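Local coordinates for lipid binding protein (Grifola frondosa, PDB 5H0Q) that binds lipids and probably recognises membrane domains that hold sphingomyelin and cholesterol, at residues Gln10-Met15 with Ala30-Gln35; Glu45-Glu50 with Trp99-His104. One frame throughout, in Å; residues are numbered along the deposited sequence.

Contact 1 (Gln10-Met15 with Ala30-Gln35); sequences QYLRVM and AKVALQ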
# COMPACT_ATOMS: atom_id res chain seq x y z
N GLN A 10 -18.87 -7.89 -13.16
CA GLN A 10 -20.29 -7.63 -12.96
C GLN A 10 -20.56 -6.15 -12.69
O GLN A 10 -21.59 -5.62 -13.11
CB GLN A 10 -20.83 -8.49 -11.82
CG GLN A 10 -21.09 -9.91 -12.21
CD GLN A 10 -22.24 -10.03 -13.20
OE1 GLN A 10 -23.29 -9.43 -13.01
NE2 GLN A 10 -22.03 -10.80 -14.26
N TYR A 11 -19.67 -5.50 -11.94
CA TYR A 11 -19.75 -4.05 -11.75
C TYR A 11 -19.72 -3.32 -13.09
O TYR A 11 -20.55 -2.46 -13.36
CB TYR A 11 -18.58 -3.62 -10.86
CG TYR A 11 -18.56 -2.18 -10.32
CD1 TYR A 11 -18.63 -1.95 -8.96
CD2 TYR A 11 -18.38 -1.09 -11.16
CE1 TYR A 11 -18.54 -0.66 -8.44
CE2 TYR A 11 -18.28 0.21 -10.64
CZ TYR A 11 -18.35 0.40 -9.30
OH TYR A 11 -18.25 1.67 -8.84
N LEU A 12 -18.79 -3.70 -13.98
CA LEU A 12 -18.71 -2.95 -15.23
C LEU A 12 -19.83 -3.28 -16.19
O LEU A 12 -20.19 -2.42 -17.01
CB LEU A 12 -17.37 -3.18 -15.92
CG LEU A 12 -16.26 -2.20 -15.54
CD1 LEU A 12 -15.79 -2.38 -14.09
CD2 LEU A 12 -15.09 -2.29 -16.52
N ARG A 13 -20.41 -4.48 -16.11
CA ARG A 13 -21.46 -4.84 -17.07
C ARG A 13 -22.77 -4.11 -16.83
O ARG A 13 -23.62 -4.10 -17.72
CB ARG A 13 -21.70 -6.35 -17.05
CG ARG A 13 -20.55 -7.14 -17.69
CD ARG A 13 -21.03 -8.29 -18.56
NE ARG A 13 -19.93 -8.84 -19.35
CZ ARG A 13 -19.65 -8.49 -20.60
NH1 ARG A 13 -20.40 -7.60 -21.23
NH2 ARG A 13 -18.63 -9.05 -21.24
N VAL A 14 -22.95 -3.49 -15.66
CA VAL A 14 -24.11 -2.61 -15.46
C VAL A 14 -23.80 -1.16 -15.80
O VAL A 14 -24.70 -0.30 -15.69
CB VAL A 14 -24.66 -2.66 -14.01
CG1 VAL A 14 -25.18 -4.05 -13.68
CG2 VAL A 14 -23.61 -2.26 -13.01
N MET A 15 -22.57 -0.85 -16.19
CA MET A 15 -22.20 0.50 -16.59
C MET A 15 -22.51 0.73 -18.06
O MET A 15 -22.31 -0.16 -18.90
CB MET A 15 -20.73 0.74 -16.32
CG MET A 15 -20.40 0.73 -14.85
SD MET A 15 -18.66 0.92 -14.49
CE MET A 15 -18.41 2.62 -14.94
N ALA A 30 -9.43 -1.79 -14.20
CA ALA A 30 -8.46 -0.93 -13.54
C ALA A 30 -8.78 0.54 -13.75
O ALA A 30 -8.67 1.36 -12.83
CB ALA A 30 -7.06 -1.27 -14.05
N LYS A 31 -9.22 0.89 -14.97
CA LYS A 31 -9.56 2.28 -15.26
C LYS A 31 -10.71 2.74 -14.39
O LYS A 31 -10.67 3.83 -13.81
CB LYS A 31 -9.92 2.43 -16.73
CG LYS A 31 -10.39 3.84 -17.11
CD LYS A 31 -10.77 3.92 -18.58
CE LYS A 31 -11.45 5.24 -18.90
NZ LYS A 31 -11.83 5.36 -20.34
N VAL A 32 -11.74 1.91 -14.25
CA VAL A 32 -12.88 2.28 -13.42
C VAL A 32 -12.46 2.41 -11.97
O VAL A 32 -12.81 3.38 -11.29
CB VAL A 32 -14.01 1.25 -13.62
CG1 VAL A 32 -15.20 1.57 -12.72
CG2 VAL A 32 -14.47 1.29 -15.04
N ALA A 33 -11.65 1.49 -11.47
CA ALA A 33 -11.20 1.59 -10.08
C ALA A 33 -10.44 2.89 -9.85
O ALA A 33 -10.64 3.57 -8.84
CB ALA A 33 -10.33 0.39 -9.70
N LEU A 34 -9.54 3.24 -10.76
CA LEU A 34 -8.81 4.49 -10.59
C LEU A 34 -9.77 5.68 -10.64
O LEU A 34 -9.57 6.67 -9.92
CB LEU A 34 -7.72 4.58 -11.65
CG LEU A 34 -6.55 5.55 -11.44
CD1 LEU A 34 -5.86 5.26 -10.13
CD2 LEU A 34 -5.56 5.44 -12.59
N GLN A 35 -10.85 5.57 -11.41
CA GLN A 35 -11.84 6.65 -11.44
C GLN A 35 -12.62 6.74 -10.14
O GLN A 35 -13.03 7.84 -9.74
CB GLN A 35 -12.82 6.46 -12.60
CG GLN A 35 -12.20 6.63 -13.97
CD GLN A 35 -13.15 6.26 -15.11
OE1 GLN A 35 -14.06 5.44 -14.95
NE2 GLN A 35 -12.95 6.88 -16.26

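Contact 2 (Glu45-Glu50 with Trp99-His104); sequences EKRQAE and WTVFIH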
# COMPACT_ATOMS: atom_id res chain seq x y z
N GLU A 45 -9.37 7.51 5.01
CA GLU A 45 -8.75 8.59 5.77
C GLU A 45 -9.33 8.68 7.18
O GLU A 45 -8.59 8.90 8.14
CB GLU A 45 -8.91 9.92 5.03
CG GLU A 45 -8.24 9.95 3.68
CD GLU A 45 -8.28 11.29 2.99
OE1 GLU A 45 -8.91 12.23 3.52
OE2 GLU A 45 -7.66 11.41 1.91
N LYS A 46 -10.63 8.48 7.33
CA LYS A 46 -11.22 8.46 8.67
C LYS A 46 -10.57 7.38 9.54
O LYS A 46 -10.33 7.59 10.74
CB LYS A 46 -12.73 8.25 8.58
CG LYS A 46 -13.47 8.26 9.89
CD LYS A 46 -14.91 7.87 9.68
CE LYS A 46 -15.73 8.04 10.95
NZ LYS A 46 -17.15 7.68 10.75
N ARG A 47 -10.27 6.21 8.96
CA ARG A 47 -9.61 5.17 9.73
C ARG A 47 -8.17 5.54 10.06
O ARG A 47 -7.69 5.26 11.17
CB ARG A 47 -9.66 3.84 8.96
CG ARG A 47 -8.97 2.68 9.67
CD ARG A 47 -9.61 2.44 11.04
NE ARG A 47 -9.16 1.18 11.63
CZ ARG A 47 -9.27 0.87 12.91
NH1 ARG A 47 -9.81 1.72 13.77
NH2 ARG A 47 -8.83 -0.30 13.35
N GLN A 48 -7.45 6.16 9.12
CA GLN A 48 -6.12 6.67 9.45
C GLN A 48 -6.18 7.61 10.65
O GLN A 48 -5.34 7.54 11.55
CB GLN A 48 -5.50 7.39 8.26
CG GLN A 48 -5.03 6.46 7.12
CD GLN A 48 -4.59 7.24 5.91
OE1 GLN A 48 -5.38 7.97 5.32
NE2 GLN A 48 -3.34 7.08 5.52
N ALA A 49 -7.18 8.50 10.68
CA ALA A 49 -7.28 9.45 11.78
C ALA A 49 -7.56 8.73 13.09
O ALA A 49 -6.99 9.09 14.13
CB ALA A 49 -8.38 10.48 11.48
N GLU A 50 -8.48 7.75 13.08
CA GLU A 50 -8.77 6.96 14.28
C GLU A 50 -7.49 6.35 14.84
O GLU A 50 -7.22 6.43 16.04
CB GLU A 50 -9.73 5.81 13.98
CG GLU A 50 -11.15 6.13 13.59
CD GLU A 50 -11.88 4.87 13.14
OE1 GLU A 50 -12.70 4.96 12.20
OE2 GLU A 50 -11.61 3.79 13.70
N TRP A 99 -9.87 -0.45 -0.57
CA TRP A 99 -8.82 0.06 0.30
C TRP A 99 -8.60 -0.87 1.49
O TRP A 99 -9.54 -1.50 1.98
CB TRP A 99 -9.20 1.43 0.91
CG TRP A 99 -9.43 2.56 -0.01
CD1 TRP A 99 -10.56 2.86 -0.68
CD2 TRP A 99 -8.47 3.58 -0.34
NE1 TRP A 99 -10.39 4.02 -1.42
CE2 TRP A 99 -9.11 4.47 -1.23
CE3 TRP A 99 -7.14 3.81 0.02
CZ2 TRP A 99 -8.46 5.58 -1.75
CZ3 TRP A 99 -6.50 4.91 -0.50
CH2 TRP A 99 -7.16 5.78 -1.38
N THR A 100 -7.37 -0.90 2.00
CA THR A 100 -7.16 -1.31 3.38
C THR A 100 -6.33 -0.26 4.11
O THR A 100 -5.67 0.59 3.50
CB THR A 100 -6.52 -2.69 3.46
OG1 THR A 100 -6.64 -3.16 4.80
CG2 THR A 100 -5.06 -2.66 3.03
N VAL A 101 -6.42 -0.29 5.43
CA VAL A 101 -5.74 0.67 6.30
C VAL A 101 -5.13 -0.09 7.46
O VAL A 101 -5.76 -0.97 8.04
CB VAL A 101 -6.71 1.75 6.82
CG1 VAL A 101 -5.99 2.70 7.77
CG2 VAL A 101 -7.32 2.50 5.65
N PHE A 102 -3.91 0.29 7.82
CA PHE A 102 -3.29 -0.28 9.00
C PHE A 102 -2.28 0.70 9.56
O PHE A 102 -1.88 1.66 8.90
CB PHE A 102 -2.63 -1.63 8.69
CG PHE A 102 -1.48 -1.56 7.70
CD1 PHE A 102 -0.19 -1.31 8.13
CD2 PHE A 102 -1.69 -1.76 6.36
CE1 PHE A 102 0.86 -1.23 7.23
CE2 PHE A 102 -0.65 -1.71 5.45
CZ PHE A 102 0.63 -1.44 5.90
N ILE A 103 -1.88 0.46 10.81
CA ILE A 103 -0.84 1.23 11.45
C ILE A 103 0.39 0.36 11.63
O ILE A 103 0.31 -0.85 11.85
CB ILE A 103 -1.33 1.82 12.79
CG1 ILE A 103 -0.28 2.75 13.40
CG2 ILE A 103 -1.67 0.74 13.79
CD1 ILE A 103 -0.75 3.52 14.62
N HIS A 104 1.54 0.99 11.54
CA HIS A 104 2.80 0.39 11.96
C HIS A 104 3.51 1.41 12.83
O HIS A 104 3.58 2.58 12.46
CB HIS A 104 3.66 0.01 10.74
CG HIS A 104 4.78 -0.91 11.07
ND1 HIS A 104 6.03 -0.45 11.46
CD2 HIS A 104 4.86 -2.26 11.07
CE1 HIS A 104 6.83 -1.49 11.66
NE2 HIS A 104 6.14 -2.60 11.44

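Contact 1 (Gln10-Met15 with Ala30-Gln35)
Val32 presents both of its methyl groups to Tyr11, Leu12 and Met15, an apolar helix-helix contact between the short helix 9-13, with Met15 just after it, and helix 26-35. The backbones stay well apart, Leu12 CA and Val32 CA lying 8.0 Å from each other, and no hydrogen bond crosses, so the join rests on side chains. The two branches of Val32 divide the work. CG2 is met by the fork of Leu12, whose CD2 lies 3.9 Å from Val32 CG2 as the two side chains run antiparallel alongside one another. CG1, anti to its own backbone N (chi1 177°), is directed instead at Met15 and Tyr11. Met15 and Val32 meet end to end, with Met15 SD 3.9 Å from Val32 CG1. The thioether is bent at its last torsion (chi3 70°), and this turn brings Met15 CE to 4.0 Å from Val32 CG1. Tyr11 meets the same methyl obliquely, its ring atom CE2 standing 4.0 Å from Val32 CG1. All these separations are ordinary van der Waals distances.

Further out, the Tyr11 hydroxyl is hydrogen-bonded to Arg36 NE, just past the end of helix 26-35, which probably helps fix the ring beside Val32. Leu12, buried, also touches Ile7 and Ile24 in the flanking loops and Asp28 and Met29 in the preceding turn of helix 26-35. The chain leading into Met15 is held by its own backbone, Met15 N donating to Leu12 O at 3.0 Å.

Contact 2 (Glu45-Glu50 with Trp99-His104)
Val101 projects from strand 99-105 toward helix 41-55, and Arg47 and Gln48 of that helix meet it in a helix-on-sheet contact on one face of the mixed β-sheet. Approach directions separate the two helix residues. Arg47 crosses Val101 obliquely and uses its aliphatic stem, with Arg47 CG 3.5 Å from Val101 CG1 and 3.8 Å from Val101 CB. Gln48 comes across Val101 at about a right angle, its CG 3.9 Å from Val101 CG1; Val101 CG1 is thus the nearest atom to both partners.

The bend in the arginine (chi2 59°) follows the touching CG and redirects the chain, and the guanidinium ends in a salt bridge within the helix instead of against the strand. Gln48 continues extended past CG (chi2 173°), and its amide is gripped at both ends by strand 60-68: NE2 donates to Leu62 O, while OE1 accepts from Arg64 NH1. Its polar end is thereby satisfied in a buried setting. Val101 also touches Ala44 and Leu51 of the same helix as Arg47 and Tyr3 of strand 2-3. In the salt bridge, Arg47 NH1 reaches Glu50 OE2 at 2.7 Å from above the carboxylate plane, 36° out of it.

In the fold
From the N terminus the chain passes through strand 2-3 and helix 9-13, then returns so that contact 1 closes against helix 26-35; 14 residues separate its two segments, the last four already in that helix. Helix 41-55 follows and opens contact 2, which closes after 48 intervening residues, at strand 99-105, an excursion that includes strands 60-68 and 73-80. The two loops are thus in series, neither nesting nor crossing. Contact 1 joins two helices, its centre about 21 Å from the chain centre, whereas contact 2, centred about 11 Å from it, lays a helix on the mixed sheet. Their centres are 24 Å apart and their nearest atoms about 7 Å, without touching.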